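Local coordinates for protein trans-2-enoyl-CoA reductase [NADH] (Treponema denticola ATCC 35405, PDB 4GGO) that reduces the carbon-carbon double bond of trans-2-enoyl-CoA thioesters such as crotonyl-CoA with NADH, a step of fatty acid biosynthesis, at residues Ala102-Ala107 with Leu112-Ile117; Gly63-Ile68 with Glu313-Leu318; Lys37-Glu42 with Phe72-Ala77. All coordinates share one frame; numbering follows the deposited sequence.

Contact 1. Residues Ala102-Ala107 with Leu112-Ile117; sequences AFDEAA and LYSVTI
Asp-104 and Ser-114 meet because their first torsions turn them together: CG of Asp-104 stands beside its own backbone N (chi1 -72°), which carries the carboxylate from the flank of helix 102-107 to the strand, while OG of Ser-114 lies anti to N (chi1 180°) and reaches back to the helix. The two carboxylate oxygens divide the work. Ser-114 OG donates to Asp-104 OD1 over 2.7 Å, arriving nearly in line with the C-O bond, and Thr-116 OG1 donates to Asp-104 OD2 over 2.8 Å, on the syn lone pair. A water gives a further bond to OD2 of Asp-104 and accepts one from the backbone N of Thr-116, so the carboxylate is held by three bonds, which should limit its rotation. Ser-114 OG also lies at the edge of the Phe-103 ring, 3.2 Å from CE1. Closer to the loop between helix and strand, CB of Ala-107 packs on CB of Ser-114 at 3.6 Å, and the turn is closed by Leu-112 N, which donates to Ala-107 O at 2.9 Å. Arg-67 of helix 61-74 bonds to Thr-116 OG1 and forms a long, weak ion pair with Asp-104; its positive charge would be expected to steady the carboxylate. Helix 102-107 and strand 114-117 run nearly antiparallel, their axes 8.6 Å apart at 162°. This is the helix-to-strand return of a beta-alpha-beta crossover in a Rossmann fold, built from strand 77-82, helix 95-110 and strand 114-118, with the Thr-116 side chain about 4 Å from that of the NAD(+)-binding Cys-58.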
ATOM      1  N   ALA A 102      15.703   8.198   0.160  1.00 26.08           N
ATOM      2  CA  ALA A 102      16.350   7.198   0.998  1.00 29.32           C
ATOM      3  C   ALA A 102      16.558   5.895   0.235  1.00 30.00           C
ATOM      4  O   ALA A 102      17.623   5.285   0.314  1.00 29.94           O
ATOM      5  CB  ALA A 102      15.536   6.954   2.257  1.00 29.80           C
ATOM      6  N   PHE A 103      15.538   5.479  -0.510  1.00 30.63           N
ATOM      7  CA  PHE A 103      15.614   4.244  -1.283  1.00 29.10           C
ATOM      8  C   PHE A 103      16.717   4.300  -2.332  1.00 32.08           C
ATOM      9  O   PHE A 103      17.586   3.428  -2.375  1.00 28.49           O
ATOM     10  CB  PHE A 103      14.275   3.934  -1.958  1.00 22.64           C
ATOM     11  CG  PHE A 103      14.275   2.645  -2.734  1.00 26.81           C
ATOM     12  CD1 PHE A 103      14.650   2.621  -4.071  1.00 25.23           C
ATOM     13  CD2 PHE A 103      13.911   1.456  -2.125  1.00 25.00           C
ATOM     14  CE1 PHE A 103      14.662   1.437  -4.781  1.00 28.40           C
ATOM     15  CE2 PHE A 103      13.916   0.269  -2.832  1.00 27.70           C
ATOM     16  CZ  PHE A 103      14.294   0.258  -4.160  1.00 25.12           C
ATOM     17  N   ASP A 104      16.667   5.320  -3.183  1.00 28.48           N
ATOM     18  CA  ASP A 104      17.629   5.463  -4.273  1.00 34.25           C
ATOM     19  C   ASP A 104      19.061   5.574  -3.759  1.00 33.52           C
ATOM     20  O   ASP A 104      19.991   5.051  -4.370  1.00 33.79           O
ATOM     21  CB  ASP A 104      17.279   6.669  -5.148  1.00 30.11           C
ATOM     22  CG  ASP A 104      16.042   6.435  -5.993  1.00 35.59           C
ATOM     23  OD1 ASP A 104      15.737   5.261  -6.292  1.00 37.06           O
ATOM     24  OD2 ASP A 104      15.376   7.424  -6.363  1.00 37.56           O
ATOM     25  N   GLU A 105      19.227   6.256  -2.631  1.00 33.36           N
ATOM     26  CA  GLU A 105      20.536   6.388  -2.005  1.00 33.03           C
ATOM     27  C   GLU A 105      21.041   5.032  -1.524  1.00 38.07           C
ATOM     28  O   GLU A 105      22.217   4.702  -1.686  1.00 33.15           O
ATOM     29  CB  GLU A 105      20.470   7.381  -0.843  1.00 41.62           C
ATOM     30  CG  GLU A 105      21.799   7.636  -0.156  1.00 47.98           C
ATOM     31  CD  GLU A 105      21.802   8.936   0.628  1.00 52.14           C
ATOM     32  OE1 GLU A 105      21.186   9.915   0.156  1.00 60.01           O
ATOM     33  OE2 GLU A 105      22.418   8.979   1.713  1.00 59.30           O
ATOM     34  N   ALA A 106      20.143   4.245  -0.938  1.00 32.42           N
ATOM     35  CA  ALA A 106      20.490   2.911  -0.466  1.00 31.84           C
ATOM     36  C   ALA A 106      20.770   1.974  -1.635  1.00 29.95           C
ATOM     37  O   ALA A 106      21.706   1.176  -1.591  1.00 32.25           O
ATOM     38  CB  ALA A 106      19.378   2.351   0.410  1.00 31.21           C
ATOM     39  N   ALA A 107      19.954   2.078  -2.679  1.00 26.06           N
ATOM     40  CA  ALA A 107      20.103   1.236  -3.862  1.00 29.58           C
ATOM     41  C   ALA A 107      21.420   1.515  -4.579  1.00 35.24           C
ATOM     42  O   ALA A 107      22.062   0.602  -5.096  1.00 32.10           O
ATOM     43  CB  ALA A 107      18.930   1.442  -4.807  1.00 25.01           C
ATOM     44  N   LEU A 112      22.848  -1.301  -7.076  1.00 29.03           N
ATOM     45  CA  LEU A 112      21.645  -1.716  -7.787  1.00 30.25           C
ATOM     46  C   LEU A 112      21.146  -0.613  -8.712  1.00 33.81           C
ATOM     47  O   LEU A 112      21.251   0.573  -8.392  1.00 36.56           O
ATOM     48  CB  LEU A 112      20.541  -2.080  -6.792  1.00 27.61           C
ATOM     49  CG  LEU A 112      20.821  -3.205  -5.794  1.00 30.32           C
ATOM     50  CD1 LEU A 112      19.675  -3.326  -4.800  1.00 30.71           C
ATOM     51  CD2 LEU A 112      21.045  -4.521  -6.521  1.00 29.55           C
ATOM     52  N   TYR A 113      20.599  -1.003  -9.859  1.00 30.83           N
ATOM     53  CA  TYR A 113      19.946  -0.047 -10.743  1.00 28.90           C
ATOM     54  C   TYR A 113      18.610   0.374 -10.145  1.00 37.66           C
ATOM     55  O   TYR A 113      17.771  -0.469  -9.823  1.00 31.36           O
ATOM     56  CB  TYR A 113      19.727  -0.643 -12.135  1.00 34.08           C
ATOM     57  CG  TYR A 113      18.821   0.193 -13.014  1.00 29.00           C
ATOM     58  CD1 TYR A 113      19.313   1.290 -13.710  1.00 34.50           C
ATOM     59  CD2 TYR A 113      17.473  -0.116 -13.150  1.00 37.19           C
ATOM     60  CE1 TYR A 113      18.487   2.055 -14.513  1.00 32.47           C
ATOM     61  CE2 TYR A 113      16.640   0.643 -13.948  1.00 36.97           C
ATOM     62  CZ  TYR A 113      17.153   1.726 -14.629  1.00 40.52           C
ATOM     63  OH  TYR A 113      16.324   2.482 -15.425  1.00 35.37           O
ATOM     64  N   SER A 114      18.414   1.680  -9.999  1.00 30.34           N
ATOM     65  CA  SER A 114      17.170   2.204  -9.454  1.00 32.17           C
ATOM     66  C   SER A 114      16.856   3.585 -10.013  1.00 34.99           C
ATOM     67  O   SER A 114      17.621   4.532  -9.827  1.00 32.89           O
ATOM     68  CB  SER A 114      17.233   2.260  -7.928  1.00 30.78           C
ATOM     69  OG  SER A 114      16.029   2.775  -7.390  1.00 35.43           O
ATOM     70  N   VAL A 115      15.726   3.690 -10.705  1.00 25.40           N
ATOM     71  CA  VAL A 115      15.270   4.963 -11.242  1.00 26.92           C
ATOM     72  C   VAL A 115      13.858   5.268 -10.755  1.00 31.95           C
ATOM     73  O   VAL A 115      12.961   4.432 -10.858  1.00 28.80           O
ATOM     74  CB  VAL A 115      15.302   4.974 -12.782  1.00 29.87           C
ATOM     75  CG1 VAL A 115      14.547   6.178 -13.328  1.00 25.26           C
ATOM     76  CG2 VAL A 115      16.740   4.967 -13.279  1.00 26.23           C
ATOM     77  N   THR A 116      13.673   6.467 -10.213  1.00 29.66           N
ATOM     78  CA  THR A 116      12.366   6.894  -9.736  1.00 33.76           C
ATOM     79  C   THR A 116      11.802   7.998 -10.622  1.00 33.17           C
ATOM     80  O   THR A 116      12.438   9.033 -10.819  1.00 33.96           O
ATOM     81  CB  THR A 116      12.433   7.400  -8.284  1.00 28.38           C
ATOM     82  OG1 THR A 116      12.983   6.377  -7.445  1.00 29.52           O
ATOM     83  CG2 THR A 116      11.046   7.773  -7.782  1.00 31.31           C
ATOM     84  N   ILE A 117      10.611   7.765 -11.162  1.00 27.31           N
ATOM     85  CA  ILE A 117       9.930   8.771 -11.965  1.00 29.77           C
ATOM     86  C   ILE A 117       8.824   9.438 -11.155  1.00 35.17           C
ATOM     87  O   ILE A 117       7.858   8.791 -10.751  1.00 31.18           O
ATOM     88  CB  ILE A 117       9.346   8.170 -13.255  1.00 33.23           C
ATOM     89  CG1 ILE A 117      10.472   7.630 -14.140  1.00 38.10           C
ATOM     90  CG2 ILE A 117       8.532   9.211 -14.010  1.00 38.23           C
ATOM     91  CD1 ILE A 117      10.003   7.088 -15.467  1.00 40.46           C
TER
HETATM   92  O   HOH W   1      16.050   8.268  -9.158  1.00 35.92           O

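Contact 2. Residues Gly63-Ile68 with Glu313-Leu318; sequences GLASRI and EQITRL
Helix 61-74, whose first residues Gly-61 and Tyr-62 complete the NAD(+)-binding run that starts at Gly-57 after the first strand of the Rossmann fold, packs here against helix 311-323 from much later in the chain. One side chain, Ile-315, carries the contact from the later helix. Its CG1 branch lies against the methyl of Ala-65, with CG1 to CB at 3.6 Å, and its CG2 methyl rests on the backbone of Ser-66, 3.6 Å from CA. With CG2 anti to the backbone N and CG1 beside it (chi1 -56°), the two branches part, one to each of two successive residues of the facing helix. The CG2 methyl also comes within 3.7 Å of Ser-66 OG, a plain packing contact. That hydroxyl has polar partners in Tyr-62 O, one turn earlier, and Tyr-232 OH, so a buried oxygen can face the isoleucine without lacking hydrogen bonds. The CA atoms of Ser-66 and Ile-315 are 6.0 Å apart, a close approach of two helices that the small side chains of Ala-65 and Ser-66 permit. No hydrogen bond links the segments, and all three touching residues are buried. Ile-315 also packs on Tyr-62 and Thr-69 of helix 61-74 and on the loop residue Asn-277. Beside it Thr-316 meets Tyr-34 and Arg-38 of helix 21-38, while from the other face of helix 61-74 Arg-67 extends to Thr-78 and Thr-116 of strands 77-82 and 114-118.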
ATOM      1  N   GLY A  63       3.485  -0.432  -1.674  1.00 17.73           N
ATOM      2  CA  GLY A  63       4.291  -0.133  -2.843  1.00 16.83           C
ATOM      3  C   GLY A  63       5.763  -0.035  -2.495  1.00 17.57           C
ATOM      4  O   GLY A  63       6.604  -0.659  -3.138  1.00 16.59           O
ATOM      5  N   LEU A  64       6.070   0.751  -1.468  1.00 19.76           N
ATOM      6  CA  LEU A  64       7.440   0.903  -0.989  1.00 20.62           C
ATOM      7  C   LEU A  64       8.034  -0.434  -0.549  1.00 19.40           C
ATOM      8  O   LEU A  64       9.184  -0.748  -0.861  1.00 16.16           O
ATOM      9  CB  LEU A  64       7.488   1.902   0.170  1.00 21.02           C
ATOM     10  CG  LEU A  64       8.827   2.080   0.888  1.00 21.55           C
ATOM     11  CD1 LEU A  64       9.902   2.557  -0.076  1.00 19.10           C
ATOM     12  CD2 LEU A  64       8.682   3.041   2.059  1.00 16.32           C
ATOM     13  N   ALA A  65       7.244  -1.219   0.175  1.00 17.37           N
ATOM     14  CA  ALA A  65       7.696  -2.522   0.650  1.00 20.93           C
ATOM     15  C   ALA A  65       7.943  -3.476  -0.516  1.00 21.35           C
ATOM     16  O   ALA A  65       8.823  -4.335  -0.451  1.00 23.20           O
ATOM     17  CB  ALA A  65       6.686  -3.113   1.624  1.00 20.83           C
ATOM     18  N   SER A  66       7.166  -3.312  -1.582  1.00 17.32           N
ATOM     19  CA  SER A  66       7.306  -4.139  -2.774  1.00 20.29           C
ATOM     20  C   SER A  66       8.608  -3.840  -3.509  1.00 24.33           C
ATOM     21  O   SER A  66       9.265  -4.746  -4.021  1.00 19.01           O
ATOM     22  CB  SER A  66       6.116  -3.934  -3.712  1.00 21.18           C
ATOM     23  OG  SER A  66       4.894  -4.221  -3.053  1.00 21.19           O
ATOM     24  N   ARG A  67       8.975  -2.564  -3.560  1.00 22.31           N
ATOM     25  CA  ARG A  67      10.207  -2.161  -4.222  1.00 19.99           C
ATOM     26  C   ARG A  67      11.409  -2.597  -3.394  1.00 21.91           C
ATOM     27  O   ARG A  67      12.391  -3.113  -3.929  1.00 24.59           O
ATOM     28  CB  ARG A  67      10.233  -0.648  -4.451  1.00 21.91           C
ATOM     29  CG  ARG A  67      11.173  -0.218  -5.566  1.00 24.79           C
ATOM     30  CD  ARG A  67      11.258   1.296  -5.689  1.00 23.79           C
ATOM     31  NE  ARG A  67      12.148   1.692  -6.777  1.00 33.39           N
ATOM     32  CZ  ARG A  67      12.480   2.949  -7.058  1.00 25.06           C
ATOM     33  NH1 ARG A  67      11.998   3.946  -6.328  1.00 24.48           N
ATOM     34  NH2 ARG A  67      13.297   3.207  -8.069  1.00 26.96           N
ATOM     35  N   ILE A  68      11.319  -2.399  -2.082  1.00 20.00           N
ATOM     36  CA  ILE A  68      12.383  -2.788  -1.162  1.00 20.47           C
ATOM     37  C   ILE A  68      12.623  -4.300  -1.169  1.00 25.16           C
ATOM     38  O   ILE A  68      13.768  -4.754  -1.189  1.00 20.53           O
ATOM     39  CB  ILE A  68      12.082  -2.307   0.274  1.00 20.90           C
ATOM     40  CG1 ILE A  68      12.170  -0.781   0.350  1.00 17.75           C
ATOM     41  CG2 ILE A  68      13.037  -2.942   1.275  1.00 20.41           C
ATOM     42  CD1 ILE A  68      11.863  -0.220   1.719  1.00 18.37           C
ATOM     43  N   GLU A 313       6.573  -6.973   6.334  1.00 14.26           N
ATOM     44  CA  GLU A 313       6.361  -8.377   6.677  1.00 22.12           C
ATOM     45  C   GLU A 313       5.395  -9.011   5.680  1.00 20.30           C
ATOM     46  O   GLU A 313       5.621 -10.121   5.200  1.00 18.40           O
ATOM     47  CB  GLU A 313       5.821  -8.525   8.103  1.00 19.54           C
ATOM     48  CG  GLU A 313       6.831  -8.214   9.200  1.00 18.16           C
ATOM     49  CD  GLU A 313       6.974  -6.726   9.471  1.00 28.61           C
ATOM     50  OE1 GLU A 313       6.139  -5.941   8.972  1.00 23.99           O
ATOM     51  OE2 GLU A 313       7.921  -6.344  10.188  1.00 31.44           O
ATOM     52  N   GLN A 314       4.324  -8.284   5.374  1.00 19.27           N
ATOM     53  CA  GLN A 314       3.324  -8.719   4.405  1.00 19.89           C
ATOM     54  C   GLN A 314       3.925  -9.010   3.035  1.00 18.84           C
ATOM     55  O   GLN A 314       3.700 -10.074   2.461  1.00 19.68           O
ATOM     56  CB  GLN A 314       2.247  -7.644   4.252  1.00 18.73           C
ATOM     57  CG  GLN A 314       1.096  -7.761   5.222  1.00 18.62           C
ATOM     58  CD  GLN A 314      -0.060  -8.552   4.649  1.00 20.55           C
ATOM     59  OE1 GLN A 314      -0.759  -8.081   3.751  1.00 18.31           O
ATOM     60  NE2 GLN A 314      -0.267  -9.758   5.163  1.00 16.68           N
ATOM     61  N   ILE A 315       4.688  -8.055   2.514  1.00 16.47           N
ATOM     62  CA  ILE A 315       5.190  -8.142   1.148  1.00 18.98           C
ATOM     63  C   ILE A 315       6.327  -9.152   0.986  1.00 16.46           C
ATOM     64  O   ILE A 315       6.391  -9.862  -0.018  1.00 17.24           O
ATOM     65  CB  ILE A 315       5.606  -6.761   0.612  1.00 19.17           C
ATOM     66  CG1 ILE A 315       4.427  -5.789   0.710  1.00 19.85           C
ATOM     67  CG2 ILE A 315       6.089  -6.868  -0.820  1.00 20.18           C
ATOM     68  CD1 ILE A 315       3.146  -6.320   0.101  1.00 17.83           C
ATOM     69  N   THR A 316       7.217  -9.224   1.970  1.00 18.50           N
ATOM     70  CA  THR A 316       8.256 -10.248   1.945  1.00 15.39           C
ATOM     71  C   THR A 316       7.627 -11.639   1.938  1.00 20.21           C
ATOM     72  O   THR A 316       8.093 -12.531   1.232  1.00 19.93           O
ATOM     73  CB  THR A 316       9.237 -10.124   3.126  1.00 22.74           C
ATOM     74  OG1 THR A 316       8.508 -10.006   4.354  1.00 23.79           O
ATOM     75  CG2 THR A 316      10.136  -8.911   2.949  1.00 20.09           C
ATOM     76  N   ARG A 317       6.557 -11.816   2.711  1.00 19.81           N
ATOM     77  CA  ARG A 317       5.829 -13.083   2.710  1.00 21.05           C
ATOM     78  C   ARG A 317       5.168 -13.317   1.355  1.00 21.27           C
ATOM     79  O   ARG A 317       5.130 -14.445   0.860  1.00 20.37           O
ATOM     80  CB  ARG A 317       4.784 -13.128   3.831  1.00 23.59           C
ATOM     81  CG  ARG A 317       3.933 -14.393   3.820  1.00 19.51           C
ATOM     82  CD  ARG A 317       3.358 -14.719   5.196  1.00 17.39           C
ATOM     83  NE  ARG A 317       2.306 -13.794   5.610  1.00 17.42           N
ATOM     84  CZ  ARG A 317       1.013 -13.965   5.347  1.00 17.61           C
ATOM     85  NH1 ARG A 317       0.609 -15.023   4.658  1.00 15.81           N
ATOM     86  NH2 ARG A 317       0.123 -13.077   5.771  1.00 17.39           N
ATOM     87  N   LEU A 318       4.655 -12.244   0.762  1.00 18.27           N
ATOM     88  CA  LEU A 318       4.054 -12.303  -0.568  1.00 18.67           C
ATOM     89  C   LEU A 318       5.041 -12.817  -1.615  1.00 19.22           C
ATOM     90  O   LEU A 318       4.717 -13.708  -2.397  1.00 19.87           O
ATOM     91  CB  LEU A 318       3.536 -10.924  -0.980  1.00 18.39           C
ATOM     92  CG  LEU A 318       3.032 -10.791  -2.420  1.00 19.52           C
ATOM     93  CD1 LEU A 318       1.767 -11.612  -2.636  1.00 19.07           C
ATOM     94  CD2 LEU A 318       2.797  -9.328  -2.773  1.00 20.69           C
TER

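Contact 3. Residues Lys37-Glu42 with Phe72-Ala77; sequences KRITAE and FGYGAA
Ile-39 and Gly-73 bring the two backbones together, with their CA atoms 5.3 Å apart. Ile-39 is the first residue to leave the helical conformation after helix 21-38 (psi 82°), in the short link before helix 41-44, where Thr-40 is the N-cap and its OG1 accepts from Val-43 N. The other backbone is at the C-terminal end of helix 61-74, and the chain leaves helical geometry at Gly-75 with a positive phi of 80° before entering strand 77-82. Ile-39 points its side chain into this helix end. Its CB is 3.9 Å from Gly-73 CA, a proximity that the missing side chain of the glycine allows. The CG2 methyl, anti to the backbone N, touches Gly-73 O at 3.4 Å and also sits over one face of the Tyr-74 ring. That CH-pi contact measures 4.0 Å from CG2 to the ring centroid, 21° off the normal, and is displaced toward the hydroxyl end, where CZ is 3.8 Å away. The side chains of Ile-39 and Tyr-74 cross at about a right angle. Lys-44 packs on both, and its NZ bonds to Gly-73 O; Thr-316 and Ala-320 of helix 311-323 add contacts to Ile-39 and Tyr-74 respectively. With no hydrogen bond between the segments, the contact rests on dispersion and CH-pi attraction, while the polar Gly-73 carbonyl beside the methyl is satisfied by the lysine.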
ATOM      1  N   LYS A  37      17.203  -9.829   6.279  1.00 25.13           N
ATOM      2  CA  LYS A  37      17.118 -10.916   7.249  1.00 23.25           C
ATOM      3  C   LYS A  37      15.991 -11.883   6.910  1.00 26.39           C
ATOM      4  O   LYS A  37      16.047 -13.059   7.266  1.00 23.22           O
ATOM      5  CB  LYS A  37      16.900 -10.368   8.659  1.00 31.58           C
ATOM      6  CG  LYS A  37      18.010  -9.471   9.166  1.00 34.99           C
ATOM      7  CD  LYS A  37      17.727  -9.022  10.591  1.00 46.79           C
ATOM      8  CE  LYS A  37      18.809  -8.085  11.096  1.00 52.91           C
ATOM      9  NZ  LYS A  37      20.159  -8.706  11.016  1.00 54.78           N
ATOM     10  N   ARG A  38      14.965 -11.384   6.228  1.00 23.04           N
ATOM     11  CA  ARG A  38      13.794 -12.195   5.912  1.00 22.29           C
ATOM     12  C   ARG A  38      14.002 -13.010   4.640  1.00 22.72           C
ATOM     13  O   ARG A  38      13.728 -14.210   4.606  1.00 25.72           O
ATOM     14  CB  ARG A  38      12.554 -11.309   5.779  1.00 22.21           C
ATOM     15  CG  ARG A  38      11.291 -12.060   5.399  1.00 18.32           C
ATOM     16  CD  ARG A  38      10.956 -13.132   6.421  1.00 24.06           C
ATOM     17  NE  ARG A  38       9.712 -13.824   6.101  1.00 21.74           N
ATOM     18  CZ  ARG A  38       9.627 -14.871   5.287  1.00 28.53           C
ATOM     19  NH1 ARG A  38      10.718 -15.347   4.699  1.00 21.30           N
ATOM     20  NH2 ARG A  38       8.451 -15.441   5.056  1.00 20.85           N
ATOM     21  N   ILE A  39      14.484 -12.349   3.593  1.00 23.95           N
ATOM     22  CA  ILE A  39      14.746 -13.020   2.327  1.00 22.67           C
ATOM     23  C   ILE A  39      16.199 -13.485   2.283  1.00 27.56           C
ATOM     24  O   ILE A  39      17.063 -12.815   1.715  1.00 22.81           O
ATOM     25  CB  ILE A  39      14.455 -12.094   1.131  1.00 21.93           C
ATOM     26  CG1 ILE A  39      13.091 -11.418   1.299  1.00 21.58           C
ATOM     27  CG2 ILE A  39      14.500 -12.873  -0.173  1.00 20.54           C
ATOM     28  CD1 ILE A  39      11.930 -12.388   1.317  1.00 20.47           C
ATOM     29  N   THR A  40      16.460 -14.631   2.900  1.00 27.41           N
ATOM     30  CA  THR A  40      17.810 -15.181   2.962  1.00 30.14           C
ATOM     31  C   THR A  40      18.090 -16.094   1.778  1.00 27.53           C
ATOM     32  O   THR A  40      17.189 -16.424   1.008  1.00 24.21           O
ATOM     33  CB  THR A  40      18.027 -15.994   4.250  1.00 30.18           C
ATOM     34  OG1 THR A  40      17.190 -17.158   4.229  1.00 25.65           O
ATOM     35  CG2 THR A  40      17.697 -15.156   5.474  1.00 30.46           C
ATOM     36  N   ALA A  41      19.348 -16.508   1.648  1.00 31.27           N
ATOM     37  CA  ALA A  41      19.750 -17.435   0.596  1.00 25.65           C
ATOM     38  C   ALA A  41      18.951 -18.731   0.681  1.00 27.50           C
ATOM     39  O   ALA A  41      18.632 -19.343  -0.338  1.00 33.91           O
ATOM     40  CB  ALA A  41      21.241 -17.722   0.689  1.00 30.83           C
ATOM     41  N   GLU A  42      18.622 -19.139   1.903  1.00 22.94           N
ATOM     42  CA  GLU A  42      17.841 -20.350   2.121  1.00 32.21           C
ATOM     43  C   GLU A  42      16.383 -20.193   1.694  1.00 31.74           C
ATOM     44  O   GLU A  42      15.797 -21.112   1.121  1.00 32.17           O
ATOM     45  CB  GLU A  42      17.934 -20.802   3.583  1.00 37.74           C
ATOM     46  CG  GLU A  42      16.931 -21.882   3.983  1.00 43.05           C
ATOM     47  CD  GLU A  42      17.057 -23.162   3.166  1.00 57.71           C
ATOM     48  OE1 GLU A  42      18.089 -23.356   2.485  1.00 59.20           O
ATOM     49  OE2 GLU A  42      16.116 -23.982   3.208  1.00 67.81           O
ATOM     50  N   PHE A  72      16.218  -5.229  -2.423  1.00 21.79           N
ATOM     51  CA  PHE A  72      17.159  -5.610  -1.373  1.00 21.34           C
ATOM     52  C   PHE A  72      17.009  -7.052  -0.901  1.00 27.68           C
ATOM     53  O   PHE A  72      17.814  -7.539  -0.107  1.00 28.17           O
ATOM     54  CB  PHE A  72      17.069  -4.637  -0.198  1.00 24.34           C
ATOM     55  CG  PHE A  72      17.402  -3.222  -0.567  1.00 30.86           C
ATOM     56  CD1 PHE A  72      18.721  -2.820  -0.704  1.00 28.53           C
ATOM     57  CD2 PHE A  72      16.398  -2.295  -0.794  1.00 26.47           C
ATOM     58  CE1 PHE A  72      19.030  -1.519  -1.051  1.00 28.47           C
ATOM     59  CE2 PHE A  72      16.704  -0.993  -1.140  1.00 23.38           C
ATOM     60  CZ  PHE A  72      18.022  -0.605  -1.268  1.00 27.90           C
ATOM     61  N   GLY A  73      15.983  -7.734  -1.396  1.00 27.88           N
ATOM     62  CA  GLY A  73      15.790  -9.137  -1.083  1.00 23.51           C
ATOM     63  C   GLY A  73      16.217 -10.028  -2.231  1.00 28.75           C
ATOM     64  O   GLY A  73      16.752 -11.118  -2.021  1.00 26.64           O
ATOM     65  N   TYR A  74      15.990  -9.561  -3.454  1.00 23.76           N
ATOM     66  CA  TYR A  74      16.253 -10.374  -4.636  1.00 26.63           C
ATOM     67  C   TYR A  74      17.302  -9.772  -5.570  1.00 27.24           C
ATOM     68  O   TYR A  74      17.766 -10.436  -6.497  1.00 24.57           O
ATOM     69  CB  TYR A  74      14.949 -10.653  -5.390  1.00 19.96           C
ATOM     70  CG  TYR A  74      14.000 -11.555  -4.632  1.00 26.36           C
ATOM     71  CD1 TYR A  74      14.078 -12.938  -4.754  1.00 24.57           C
ATOM     72  CD2 TYR A  74      13.032 -11.026  -3.787  1.00 23.91           C
ATOM     73  CE1 TYR A  74      13.218 -13.768  -4.061  1.00 24.85           C
ATOM     74  CE2 TYR A  74      12.166 -11.848  -3.088  1.00 25.02           C
ATOM     75  CZ  TYR A  74      12.264 -13.218  -3.230  1.00 23.41           C
ATOM     76  OH  TYR A  74      11.406 -14.041  -2.539  1.00 20.76           O
ATOM     77  N   GLY A  75      17.676  -8.521  -5.322  1.00 28.43           N
ATOM     78  CA  GLY A  75      18.702  -7.863  -6.113  1.00 29.07           C
ATOM     79  C   GLY A  75      18.186  -7.338  -7.439  1.00 35.31           C
ATOM     80  O   GLY A  75      18.962  -7.081  -8.359  1.00 27.74           O
ATOM     81  N   ALA A  76      16.871  -7.171  -7.535  1.00 24.48           N
ATOM     82  CA  ALA A  76      16.243  -6.774  -8.790  1.00 27.83           C
ATOM     83  C   ALA A  76      16.466  -5.306  -9.129  1.00 28.99           C
ATOM     84  O   ALA A  76      16.642  -4.468  -8.244  1.00 26.13           O
ATOM     85  CB  ALA A  76      14.753  -7.084  -8.759  1.00 26.98           C
ATOM     86  N   ALA A  77      16.462  -5.007 -10.423  1.00 28.28           N
ATOM     87  CA  ALA A  77      16.458  -3.630 -10.890  1.00 28.17           C
ATOM     88  C   ALA A  77      15.026  -3.120 -10.816  1.00 28.74           C
ATOM     89  O   ALA A  77      14.095  -3.809 -11.234  1.00 27.56           O
ATOM     90  CB  ALA A  77      16.980  -3.554 -12.312  1.00 25.94           C
TER

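Overall arrangement
Helix 61-74 ties the three contacts together: contacts 2 and 3 both use it, and Arg-67 and Phe-72, which belong to their segments, reach contact 1. The centres of contacts 2 and 3 are about 11 Å apart, and each is about 16 Å from contact 1. Along the chain contact 3 closes before contact 1 opens, contact 2 spans contact 1, and the segments of contacts 2 and 3 alternate. Contact 1, at the edge strand 114-118 of the seven-stranded parallel sheet, lies wholly in the catalytic region, and contact 2 joins helix 311-323 of that region to the NAD(P)H-binding part. The cofactor-binding helix is thus joined to early and late parts of the chain.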